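PDB 6PTM: uncharacterized protein from Bacteroides ovatus CL02T12C04, which probably hydrolyses carrageenan chains from their ends, acting as an exo-carrageenase of glycoside hydrolase family GH42. Local coordinates for residues K321-N326 and Y360-A365; Y311-F316 and E332-S337; P294-I299 and M368-E373; T569-I574 and K625-T630. All blocks are in the same frame, centred on the assembly; numbering follows the deposited sequence. Where two conformers were deposited one is given.

Interaction 1 (K321-N326 and Y360-A365); sequences KNKHGN and YFDFMA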
# COMPACT_ATOMS: atom_id res chain seq x y z
N LYS A 321 -13.77 3.36 -31.70
CA LYS A 321 -13.65 2.62 -32.99
C LYS A 321 -13.09 1.21 -32.73
O LYS A 321 -13.62 0.23 -33.32
CB LYS A 321 -12.77 3.36 -33.98
CG LYS A 321 -12.67 2.69 -35.34
CD LYS A 321 -11.86 3.49 -36.30
CE LYS A 321 -12.11 3.07 -37.72
NZ LYS A 321 -11.27 3.88 -38.62
N ASN A 322 -12.05 1.11 -31.92
CA ASN A 322 -11.48 -0.21 -31.55
C ASN A 322 -12.50 -0.99 -30.72
O ASN A 322 -12.64 -2.15 -31.00
CB ASN A 322 -10.18 -0.08 -30.77
CG ASN A 322 -9.63 -1.43 -30.41
OD1 ASN A 322 -9.18 -2.15 -31.28
ND2 ASN A 322 -9.71 -1.79 -29.13
N LYS A 323 -13.20 -0.37 -29.75
CA LYS A 323 -14.14 -1.11 -28.88
C LYS A 323 -15.30 -1.62 -29.74
O LYS A 323 -15.69 -2.79 -29.59
CB LYS A 323 -14.68 -0.22 -27.76
CG LYS A 323 -15.67 -0.89 -26.79
CD LYS A 323 -15.10 -2.08 -26.04
CE LYS A 323 -16.12 -3.02 -25.42
NZ LYS A 323 -16.60 -2.51 -24.11
N HIS A 324 -15.90 -0.77 -30.56
CA HIS A 324 -17.24 -1.05 -31.15
C HIS A 324 -17.13 -1.58 -32.59
O HIS A 324 -18.11 -2.18 -33.06
CB HIS A 324 -18.14 0.19 -31.06
CG HIS A 324 -18.52 0.55 -29.67
ND1 HIS A 324 -19.31 -0.28 -28.87
CD2 HIS A 324 -18.19 1.63 -28.93
CE1 HIS A 324 -19.46 0.30 -27.69
NE2 HIS A 324 -18.76 1.46 -27.69
N GLY A 325 -16.04 -1.29 -33.30
CA GLY A 325 -15.80 -1.78 -34.67
C GLY A 325 -16.50 -0.92 -35.71
O GLY A 325 -15.82 -0.40 -36.58
N ASN A 326 -17.82 -0.78 -35.61
CA ASN A 326 -18.60 0.04 -36.57
C ASN A 326 -19.48 1.01 -35.78
O ASN A 326 -19.92 0.68 -34.62
CB ASN A 326 -19.37 -0.83 -37.57
CG ASN A 326 -20.46 -1.66 -36.91
OD1 ASN A 326 -21.41 -1.10 -36.37
ND2 ASN A 326 -20.37 -2.97 -36.98
N TYR A 360 -21.35 6.34 -20.49
CA TYR A 360 -20.63 6.49 -19.21
C TYR A 360 -19.60 5.39 -19.11
O TYR A 360 -18.46 5.70 -18.71
CB TYR A 360 -21.63 6.45 -18.06
CG TYR A 360 -21.04 6.61 -16.68
CD1 TYR A 360 -20.45 5.53 -16.02
CD2 TYR A 360 -21.12 7.81 -16.00
CE1 TYR A 360 -19.96 5.65 -14.73
CE2 TYR A 360 -20.65 7.94 -14.71
CZ TYR A 360 -20.09 6.86 -14.06
OH TYR A 360 -19.63 7.00 -12.78
N PHE A 361 -20.01 4.15 -19.37
CA PHE A 361 -19.11 3.00 -19.25
C PHE A 361 -17.89 3.24 -20.14
O PHE A 361 -16.74 3.05 -19.71
CB PHE A 361 -19.80 1.70 -19.66
CG PHE A 361 -18.79 0.60 -19.60
CD1 PHE A 361 -18.00 0.32 -20.69
CD2 PHE A 361 -18.53 -0.02 -18.40
CE1 PHE A 361 -17.00 -0.63 -20.61
CE2 PHE A 361 -17.51 -0.94 -18.30
CZ PHE A 361 -16.74 -1.25 -19.41
N ASP A 362 -18.15 3.59 -21.39
CA ASP A 362 -17.13 3.82 -22.43
C ASP A 362 -16.19 4.92 -21.96
O ASP A 362 -14.95 4.76 -22.15
CB ASP A 362 -17.78 4.14 -23.77
CG ASP A 362 -18.28 2.90 -24.50
OD1 ASP A 362 -17.98 1.75 -24.02
OD2 ASP A 362 -19.00 3.07 -25.49
N PHE A 363 -16.73 6.01 -21.43
CA PHE A 363 -15.90 7.17 -21.01
C PHE A 363 -14.92 6.71 -19.91
O PHE A 363 -13.71 7.02 -19.97
CB PHE A 363 -16.79 8.32 -20.56
CG PHE A 363 -16.09 9.64 -20.58
CD1 PHE A 363 -16.25 10.50 -21.65
CD2 PHE A 363 -15.30 10.04 -19.51
CE1 PHE A 363 -15.55 11.70 -21.69
CE2 PHE A 363 -14.63 11.26 -19.54
CZ PHE A 363 -14.76 12.08 -20.64
N MET A 364 -15.42 5.96 -18.92
CA MET A 364 -14.61 5.56 -17.74
C MET A 364 -13.58 4.51 -18.17
O MET A 364 -12.43 4.58 -17.69
CB MET A 364 -15.48 5.03 -16.60
CG MET A 364 -16.46 6.02 -16.03
SD MET A 364 -15.81 7.68 -15.88
CE MET A 364 -17.28 8.53 -15.29
N ALA A 365 -13.97 3.59 -19.07
CA ALA A 365 -13.11 2.51 -19.58
C ALA A 365 -11.98 3.13 -20.41
O ALA A 365 -10.81 2.78 -20.19
CB ALA A 365 -13.95 1.54 -20.39
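A hydrogen bond from His324 to Asp362 is the polar link between the C-terminal end of helix 310-324 and an early turn of helix 358-385. The imidazole gives its NE2 hydrogen to the carboxylate: NE2 of His324 sits 2.7 Å from OD2 of Asp362, and the N-H...O angle of 164° is close to straight. The acceptor lies almost in the imidazole plane and is met on its syn side, but the donor stands 35° out of the carboxylate plane, and the two flat groups are turned 61° against each other. OD2 also takes the indole N-H of Trp334, while OD1 receives the hydroxyl of Tyr653; with three bonds on its two oxygens, the buried carboxylate is well satisfied and its rotation is fixed.

The remaining contacts are electrostatic and van der Waals in kind. Lys323 runs alongside His324, with its CG 3.9 Å above the imidazole plane and over the ring centre. A bend at chi2 and a second one at chi4 carry the amine on toward the other helix, where NZ of Lys323 comes within 4.0 Å of CE1 of Phe361, obliquely to that ring. NZ remains 4.5 Å from OD1 of Asp362, beyond salt-bridge distance; its stronger partners are Glu652, by a salt bridge, and Tyr653.

Helix 327-334 packs on His324 through Leu330 and Leu333, Trp319 and Leu320 of helix 310-324 touch Asp362, and Phe361 rests against Ile574 and Asn575 of helix 570-575.

Interaction 2 (Y311-F316 and E332-S337); sequences YAYEEF and ELWSTS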
# COMPACT_ATOMS: atom_id res chain seq x y z
N TYR A 311 -7.65 16.94 -27.48
CA TYR A 311 -6.69 15.86 -27.85
C TYR A 311 -7.20 14.54 -27.25
O TYR A 311 -7.22 13.52 -27.98
CB TYR A 311 -5.25 16.22 -27.47
CG TYR A 311 -4.53 17.11 -28.47
CD1 TYR A 311 -4.11 16.65 -29.71
CD2 TYR A 311 -4.31 18.44 -28.18
CE1 TYR A 311 -3.48 17.49 -30.62
CE2 TYR A 311 -3.69 19.30 -29.07
CZ TYR A 311 -3.26 18.82 -30.30
OH TYR A 311 -2.65 19.71 -31.14
N ALA A 312 -7.65 14.55 -25.99
CA ALA A 312 -8.09 13.33 -25.27
C ALA A 312 -9.38 12.81 -25.91
O ALA A 312 -9.50 11.60 -26.06
CB ALA A 312 -8.27 13.60 -23.78
N TYR A 313 -10.33 13.68 -26.24
CA TYR A 313 -11.61 13.26 -26.86
C TYR A 313 -11.33 12.64 -28.24
O TYR A 313 -12.00 11.64 -28.61
CB TYR A 313 -12.61 14.41 -26.93
CG TYR A 313 -14.02 13.88 -26.93
CD1 TYR A 313 -14.66 13.58 -25.74
CD2 TYR A 313 -14.64 13.50 -28.12
CE1 TYR A 313 -15.92 13.02 -25.73
CE2 TYR A 313 -15.90 12.93 -28.13
CZ TYR A 313 -16.56 12.71 -26.93
OH TYR A 313 -17.78 12.10 -26.93
N GLU A 314 -10.37 13.19 -28.99
CA GLU A 314 -9.93 12.56 -30.27
C GLU A 314 -9.39 11.15 -29.99
O GLU A 314 -9.71 10.21 -30.75
CB GLU A 314 -8.98 13.50 -31.01
CG GLU A 314 -8.51 12.96 -32.36
CD GLU A 314 -9.61 12.63 -33.37
OE1 GLU A 314 -10.74 13.23 -33.31
OE2 GLU A 314 -9.35 11.75 -34.19
N GLU A 315 -8.64 10.94 -28.90
CA GLU A 315 -8.18 9.58 -28.53
C GLU A 315 -9.40 8.71 -28.18
O GLU A 315 -9.48 7.54 -28.63
CB GLU A 315 -7.13 9.63 -27.42
CG GLU A 315 -5.83 10.26 -27.88
CD GLU A 315 -5.21 9.60 -29.10
OE1 GLU A 315 -4.95 8.40 -29.04
OE2 GLU A 315 -5.08 10.28 -30.13
N PHE A 316 -10.37 9.29 -27.48
CA PHE A 316 -11.64 8.58 -27.16
C PHE A 316 -12.31 8.03 -28.44
O PHE A 316 -12.78 6.88 -28.43
CB PHE A 316 -12.57 9.50 -26.35
CG PHE A 316 -13.82 8.86 -25.81
CD1 PHE A 316 -13.84 7.55 -25.34
CD2 PHE A 316 -14.99 9.60 -25.71
CE1 PHE A 316 -15.01 7.00 -24.83
CE2 PHE A 316 -16.14 9.06 -25.15
CZ PHE A 316 -16.15 7.76 -24.71
N GLU A 332 -26.34 2.25 -31.53
CA GLU A 332 -27.33 1.35 -30.88
C GLU A 332 -27.18 1.48 -29.37
O GLU A 332 -28.18 1.44 -28.67
CB GLU A 332 -27.07 -0.13 -31.20
CG GLU A 332 -27.51 -0.60 -32.56
CD GLU A 332 -26.87 -1.91 -33.00
OE1 GLU A 332 -26.30 -2.64 -32.12
OE2 GLU A 332 -26.88 -2.20 -34.23
N LEU A 333 -25.95 1.51 -28.85
CA LEU A 333 -25.72 1.50 -27.37
C LEU A 333 -25.93 2.89 -26.77
O LEU A 333 -26.53 3.00 -25.69
CB LEU A 333 -24.32 0.97 -27.07
CG LEU A 333 -24.15 -0.53 -27.28
CD1 LEU A 333 -22.69 -0.93 -27.34
CD2 LEU A 333 -24.90 -1.33 -26.21
N TRP A 334 -25.44 3.92 -27.44
CA TRP A 334 -25.49 5.30 -26.92
C TRP A 334 -26.84 5.97 -27.24
O TRP A 334 -27.02 7.10 -26.75
CB TRP A 334 -24.37 6.10 -27.57
CG TRP A 334 -23.00 5.89 -27.05
CD1 TRP A 334 -22.41 4.73 -26.66
CD2 TRP A 334 -21.99 6.90 -27.03
NE1 TRP A 334 -21.09 4.97 -26.32
CE2 TRP A 334 -20.79 6.28 -26.59
CE3 TRP A 334 -21.96 8.26 -27.37
CZ2 TRP A 334 -19.62 6.99 -26.42
CZ3 TRP A 334 -20.79 8.95 -27.22
CH2 TRP A 334 -19.64 8.33 -26.72
N SER A 335 -27.67 5.37 -28.12
CA SER A 335 -28.91 5.95 -28.70
C SER A 335 -28.58 7.23 -29.45
O SER A 335 -29.17 8.25 -29.16
CB SER A 335 -29.96 6.18 -27.65
OG SER A 335 -30.29 4.95 -27.06
N THR A 336 -27.64 7.17 -30.38
CA THR A 336 -27.13 8.34 -31.11
C THR A 336 -27.26 8.01 -32.60
O THR A 336 -27.64 6.86 -32.92
CB THR A 336 -25.70 8.69 -30.65
OG1 THR A 336 -24.94 7.49 -30.71
CG2 THR A 336 -25.61 9.28 -29.25
N SER A 337 -26.94 9.00 -33.44
CA SER A 337 -27.08 8.98 -34.92
C SER A 337 -25.82 9.51 -35.58
O SER A 337 -25.93 10.16 -36.64
CB SER A 337 -28.26 9.80 -35.30
OG SER A 337 -29.38 9.03 -35.00
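Tyr313 is the first residue of 311-316 to reach across, and it does so with the end of its phenol: OH of Tyr313 lies 4.2 Å from CH2 of Trp334, near the plane of the indole and at its benzo edge. The same oxygen has a weak hydrogen bond from the backbone N of Gly346, and the ring makes a cation-pi contact with Arg348. One turn further along the helix comes Phe316, which carries most of the touching. Its CG is anti to the backbone N (chi1 -172°), which sends the ring out from the helix toward the oncoming tryptophan. CE2 of Phe316 stands 3.9 Å from CH2 of Trp334, and CZ of Phe316 is at the same 3.9 Å from CZ2 of Trp334. Within their own helix the two aromatic residues also meet, with CD2 of Phe316 3.5 Å above the Tyr313 ring plane and shifted toward the rim.

Trp334, in the last turn of helix 327-334, comes from the opposite direction and leads with the six-membered part of the indole. This long reach spans backbones that stay 14.2 Å apart even at the CA atoms of Phe316 and Trp334. Phe363 and Phe366 of helix 358-385 also lie against Phe316.

Chemically, the tryptophan is used in two ways: its hydrocarbon rim joins an aromatic cluster by dispersion, while NE1 donates to Asp362, a directional bond that limits how the indole can turn against the phenylalanine.

Interaction 3 (P294-I299 and M368-E373); sequences PHWNCI and MDRVTE. With EDO (1,2-ethanediol), chain C.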
# COMPACT_ATOMS: atom_id res chain seq x y z
N PRO A 294 -1.59 10.05 -8.96
CA PRO A 294 -2.29 10.38 -10.20
C PRO A 294 -3.79 10.05 -10.12
O PRO A 294 -4.19 9.08 -9.42
CB PRO A 294 -1.58 9.49 -11.23
CG PRO A 294 -1.21 8.30 -10.41
CD PRO A 294 -0.65 8.92 -9.14
N HIS A 295 -4.59 10.89 -10.79
CA HIS A 295 -6.03 10.66 -11.04
C HIS A 295 -6.51 11.73 -12.00
O HIS A 295 -5.94 12.88 -11.98
CB HIS A 295 -6.84 10.54 -9.73
CG HIS A 295 -6.44 11.47 -8.62
ND1 HIS A 295 -6.94 12.74 -8.50
CD2 HIS A 295 -5.64 11.28 -7.53
CE1 HIS A 295 -6.43 13.32 -7.43
NE2 HIS A 295 -5.65 12.44 -6.79
N TRP A 296 -7.45 11.32 -12.84
CA TRP A 296 -8.09 12.12 -13.91
C TRP A 296 -9.60 12.06 -13.72
O TRP A 296 -10.32 11.65 -14.67
CB TRP A 296 -7.64 11.60 -15.28
CG TRP A 296 -6.22 11.97 -15.60
CD1 TRP A 296 -5.81 13.03 -16.34
CD2 TRP A 296 -5.02 11.31 -15.16
NE1 TRP A 296 -4.45 13.06 -16.43
CE2 TRP A 296 -3.93 12.01 -15.74
CE3 TRP A 296 -4.75 10.16 -14.41
CZ2 TRP A 296 -2.61 11.64 -15.54
CZ3 TRP A 296 -3.44 9.79 -14.21
CH2 TRP A 296 -2.38 10.53 -14.77
N ASN A 297 -10.04 12.37 -12.49
CA ASN A 297 -11.48 12.33 -12.14
C ASN A 297 -12.24 13.22 -13.12
O ASN A 297 -11.74 14.30 -13.46
CB ASN A 297 -11.76 12.79 -10.71
CG ASN A 297 -11.10 11.93 -9.65
OD1 ASN A 297 -10.79 10.77 -9.90
ND2 ASN A 297 -10.95 12.47 -8.44
N CYS A 298 -13.40 12.76 -13.54
CA CYS A 298 -14.13 13.31 -14.71
C CYS A 298 -15.64 13.27 -14.45
O CYS A 298 -16.39 13.20 -15.42
CB CYS A 298 -13.70 12.54 -15.95
SG CYS A 298 -14.16 10.79 -15.93
N ILE A 299 -16.08 13.28 -13.19
CA ILE A 299 -17.52 13.44 -12.83
C ILE A 299 -17.73 14.89 -12.36
O ILE A 299 -17.04 15.38 -11.43
CB ILE A 299 -17.99 12.39 -11.82
CG1 ILE A 299 -17.89 10.99 -12.44
CG2 ILE A 299 -19.41 12.70 -11.34
CD1 ILE A 299 -18.16 9.85 -11.49
N MET A 368 -9.43 5.00 -18.13
CA MET A 368 -8.46 4.02 -17.59
C MET A 368 -7.41 3.65 -18.63
O MET A 368 -6.20 3.74 -18.30
CB MET A 368 -9.17 2.76 -17.12
CG MET A 368 -9.81 2.92 -15.75
SD MET A 368 -10.58 1.32 -15.41
CE MET A 368 -11.44 1.68 -13.89
N ASP A 369 -7.85 3.25 -19.83
CA ASP A 369 -6.96 2.78 -20.92
C ASP A 369 -6.01 3.90 -21.33
O ASP A 369 -4.85 3.58 -21.54
CB ASP A 369 -7.76 2.15 -22.06
CG ASP A 369 -8.44 0.84 -21.66
OD1 ASP A 369 -8.18 0.38 -20.52
OD2 ASP A 369 -9.20 0.28 -22.48
N ARG A 370 -6.43 5.15 -21.43
CA ARG A 370 -5.50 6.20 -21.91
C ARG A 370 -4.52 6.54 -20.79
O ARG A 370 -3.41 7.01 -21.08
CB ARG A 370 -6.21 7.46 -22.40
CG ARG A 370 -7.02 8.18 -21.34
CD ARG A 370 -6.74 9.65 -21.33
NE ARG A 370 -7.50 10.30 -20.28
CZ ARG A 370 -7.47 11.61 -20.03
NH1 ARG A 370 -8.21 12.09 -19.04
NH2 ARG A 370 -6.75 12.42 -20.79
N VAL A 371 -4.95 6.38 -19.54
CA VAL A 371 -4.02 6.64 -18.42
C VAL A 371 -2.98 5.53 -18.39
O VAL A 371 -1.79 5.83 -18.25
CB VAL A 371 -4.77 6.81 -17.08
CG1 VAL A 371 -3.82 6.74 -15.90
CG2 VAL A 371 -5.57 8.11 -17.09
N THR A 372 -3.42 4.26 -18.49
CA THR A 372 -2.49 3.12 -18.60
C THR A 372 -1.47 3.39 -19.73
O THR A 372 -0.24 3.19 -19.52
CB THR A 372 -3.27 1.81 -18.79
OG1 THR A 372 -4.16 1.58 -17.69
CG2 THR A 372 -2.34 0.66 -19.02
N GLU A 373 -1.95 3.79 -20.91
CA GLU A 373 -1.06 4.07 -22.09
C GLU A 373 -0.05 5.18 -21.74
O GLU A 373 1.15 5.07 -22.10
CB GLU A 373 -1.92 4.38 -23.31
CG GLU A 373 -1.10 4.59 -24.59
CD GLU A 373 -0.41 5.93 -24.73
OE1 GLU A 373 -0.99 6.96 -24.30
OE2 GLU A 373 0.71 5.95 -25.28
C1 EDO C . -11.15 -0.49 -19.14
O1 EDO C . -10.06 -1.31 -19.45
C2 EDO C . -12.37 -1.34 -18.91
O2 EDO C . -12.91 -1.90 -20.08
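Trp296 lays its indole across the isopropyl group of Val371, whose CG2 hangs 3.4 Å above the ring plane, displaced from the centre toward the rim. Both methyls are engaged: CG2 of Val371 is 3.5 Å from CE3 of Trp296, and CG1 of Val371 is 3.5 Å from CZ3 of Trp296. The pyrrole side of the same indole meets Arg370, whose NH1 comes to 3.7 Å from CD1 of Trp296. There the guanidinium is turned 62° from the indole plane, so the two are not stacked.

The arginine gets there by an unusual path. Its CG lies between the backbone N and the carbonyl carbon (chi1 62°), and a further bend at chi2 swings the chain round to the tryptophan. Asn367 then ties both sides together, accepting from NH1 of Arg370 with its oxygen and donating from its amide nitrogen to the carbonyl O of Trp296; NH2 of Arg370 goes to Asn259.

Elsewhere on the helix, Asp369 takes a hydrogen bond through OD1 from O1 of a 1,2-ethanediol, 2.7 Å away, while its OD2 is held by Trp319. The diol probably came from the crystallisation liquor.

In the fold, 294-299 is the loop following strand 288-292, and helix 358-385 runs on to the neighbouring parallel strand 391-394. The contact therefore lies within a beta-alpha-beta crossover, consistent with the (beta/alpha)8 barrel of GH42 enzymes, and helix 411-417 lies against Thr372.

Interaction 4 (T569-I574 and K625-T630); sequences TKASSI and KSDIET. With EDO (1,2-ethanediol), chain C.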
# COMPACT_ATOMS: atom_id res chain seq x y z
N THR A 569 -14.27 -7.74 -11.68
CA THR A 569 -14.32 -7.21 -13.08
C THR A 569 -14.71 -5.74 -13.07
O THR A 569 -15.66 -5.37 -12.37
CB THR A 569 -15.26 -8.00 -13.99
OG1 THR A 569 -15.20 -7.35 -15.27
CG2 THR A 569 -16.67 -8.11 -13.44
N LYS A 570 -14.01 -4.96 -13.87
CA LYS A 570 -14.30 -3.53 -14.16
C LYS A 570 -15.70 -3.39 -14.75
O LYS A 570 -16.25 -2.31 -14.62
CB LYS A 570 -13.26 -2.98 -15.13
CG LYS A 570 -11.87 -2.80 -14.51
CD LYS A 570 -10.78 -2.35 -15.51
CE LYS A 570 -10.34 -3.50 -16.38
NZ LYS A 570 -9.38 -3.10 -17.44
N ALA A 571 -16.23 -4.40 -15.44
CA ALA A 571 -17.64 -4.40 -15.94
C ALA A 571 -18.62 -4.05 -14.80
O ALA A 571 -19.52 -3.25 -15.03
CB ALA A 571 -17.98 -5.74 -16.56
N SER A 572 -18.47 -4.64 -13.61
CA SER A 572 -19.34 -4.36 -12.44
C SER A 572 -18.89 -3.10 -11.70
O SER A 572 -19.79 -2.38 -11.27
CB SER A 572 -19.46 -5.53 -11.50
OG SER A 572 -20.28 -6.56 -12.04
N SER A 573 -17.58 -2.83 -11.51
CA SER A 573 -17.14 -1.67 -10.68
C SER A 573 -17.49 -0.36 -11.37
O SER A 573 -17.84 0.61 -10.67
CB SER A 573 -15.67 -1.75 -10.31
OG SER A 573 -14.86 -1.87 -11.46
N ILE A 574 -17.36 -0.29 -12.71
CA ILE A 574 -17.67 0.96 -13.44
C ILE A 574 -19.18 1.22 -13.43
O ILE A 574 -19.56 2.37 -13.24
CB ILE A 574 -17.05 0.94 -14.85
CG1 ILE A 574 -15.51 0.94 -14.80
CG2 ILE A 574 -17.60 2.12 -15.66
CD1 ILE A 574 -14.83 0.75 -16.17
N LYS A 625 -18.18 -10.47 -21.72
CA LYS A 625 -18.27 -11.84 -22.29
C LYS A 625 -16.92 -12.55 -22.05
O LYS A 625 -16.91 -13.73 -21.67
CB LYS A 625 -18.72 -11.83 -23.75
CG LYS A 625 -19.17 -13.19 -24.30
CD LYS A 625 -19.77 -13.19 -25.72
N SER A 626 -15.79 -11.88 -22.22
CA SER A 626 -14.46 -12.52 -22.04
C SER A 626 -14.21 -12.92 -20.58
O SER A 626 -13.45 -13.88 -20.32
CB SER A 626 -13.38 -11.62 -22.60
OG SER A 626 -13.38 -10.35 -21.97
N ASP A 627 -14.87 -12.30 -19.61
CA ASP A 627 -14.79 -12.74 -18.19
C ASP A 627 -15.38 -14.15 -18.12
O ASP A 627 -14.74 -15.05 -17.57
CB ASP A 627 -15.55 -11.84 -17.21
CG ASP A 627 -14.90 -10.50 -16.90
OD1 ASP A 627 -13.67 -10.46 -16.74
OD2 ASP A 627 -15.65 -9.52 -16.72
N ILE A 628 -16.60 -14.30 -18.61
CA ILE A 628 -17.38 -15.56 -18.53
C ILE A 628 -16.63 -16.67 -19.29
O ILE A 628 -16.51 -17.77 -18.73
CB ILE A 628 -18.81 -15.32 -19.04
CG1 ILE A 628 -19.54 -14.40 -18.07
CG2 ILE A 628 -19.51 -16.65 -19.25
CD1 ILE A 628 -20.87 -13.89 -18.54
N GLU A 629 -16.15 -16.38 -20.51
CA GLU A 629 -15.36 -17.32 -21.34
C GLU A 629 -14.12 -17.75 -20.56
O GLU A 629 -13.78 -18.94 -20.61
CB GLU A 629 -14.97 -16.69 -22.69
CG GLU A 629 -16.13 -16.61 -23.66
CD GLU A 629 -15.92 -15.71 -24.87
OE1 GLU A 629 -14.87 -15.01 -24.94
OE2 GLU A 629 -16.82 -15.69 -25.74
N THR A 630 -13.44 -16.83 -19.87
CA THR A 630 -12.21 -17.22 -19.17
C THR A 630 -12.61 -18.07 -17.95
O THR A 630 -11.91 -19.06 -17.67
CB THR A 630 -11.33 -15.99 -18.88
OG1 THR A 630 -11.10 -15.34 -20.13
CG2 THR A 630 -10.01 -16.34 -18.27
C1 EDO C . -11.15 -0.49 -19.14
O1 EDO C . -10.06 -1.31 -19.45
C2 EDO C . -12.37 -1.34 -18.91
O2 EDO C . -12.91 -1.90 -20.08
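The backbones come closest at Thr569 and Asp627, 7.5 Å apart CA to CA, where the N-cap of helix 570-575 faces the first turn of helix 625-636. One short hydrogen bond joins them: OG1 of Thr569 donates to OD2 of Asp627 over 2.6 Å. It arrives on the syn side of the oxygen, 17° out of the carboxylate plane. With OG1 anti to the backbone N (chi1 179°), the hydroxyl can serve both segments, because it also accepts from N of Ala571 at 3.1 Å and so caps its own helix. OD2 is shared likewise, taking the backbone N-H of Phe624 just ahead of its helix. Beyond this there is little contact: CB of Ala571 stays 4.4 Å from OD2 of Asp627.

NZ of Lys570 donates to O1 of a 1,2-ethanediol at 2.8 Å and makes a salt bridge to Asp410. These helices follow strands 564-567 and 614-617, neighbours in a parallel five-stranded sheet, so the bond links two adjacent strand-to-helix connections of this alpha/beta domain.

The bonds form a chain: the amide of Ala571 gives to the hydroxyl, and the hydroxyl gives to the carboxylate. Donating to a carboxylate oxygen should make OG1 a better acceptor for the helix amide, while the start of helix 625-636 would be expected to stabilise negative charge on Asp627. One pair of buried side chains thus serves an amide at each helix start.

Overall arrangement
Helix 358-385 is the common thread: it supplies a segment to interactions 1 and 3 and packs against the other two. Interactions 1 and 2 are practically one cluster, their centres 7 Å apart, joined where NE1 of Trp334 lies 2.9 Å from OD2 of Asp362. Interaction 3 sits about 15 Å from the centre of interaction 1, with SD of Met364 touching SG of Cys298 at 3.5 Å. Interaction 4 belongs to the following alpha/beta domain and reaches the same helix through Ile574, whose CG2 is 3.6 Å from CD2 of Phe361. One ethanediol bridges Asp369 of interaction 3 and Lys570 of interaction 4 at this interdomain junction.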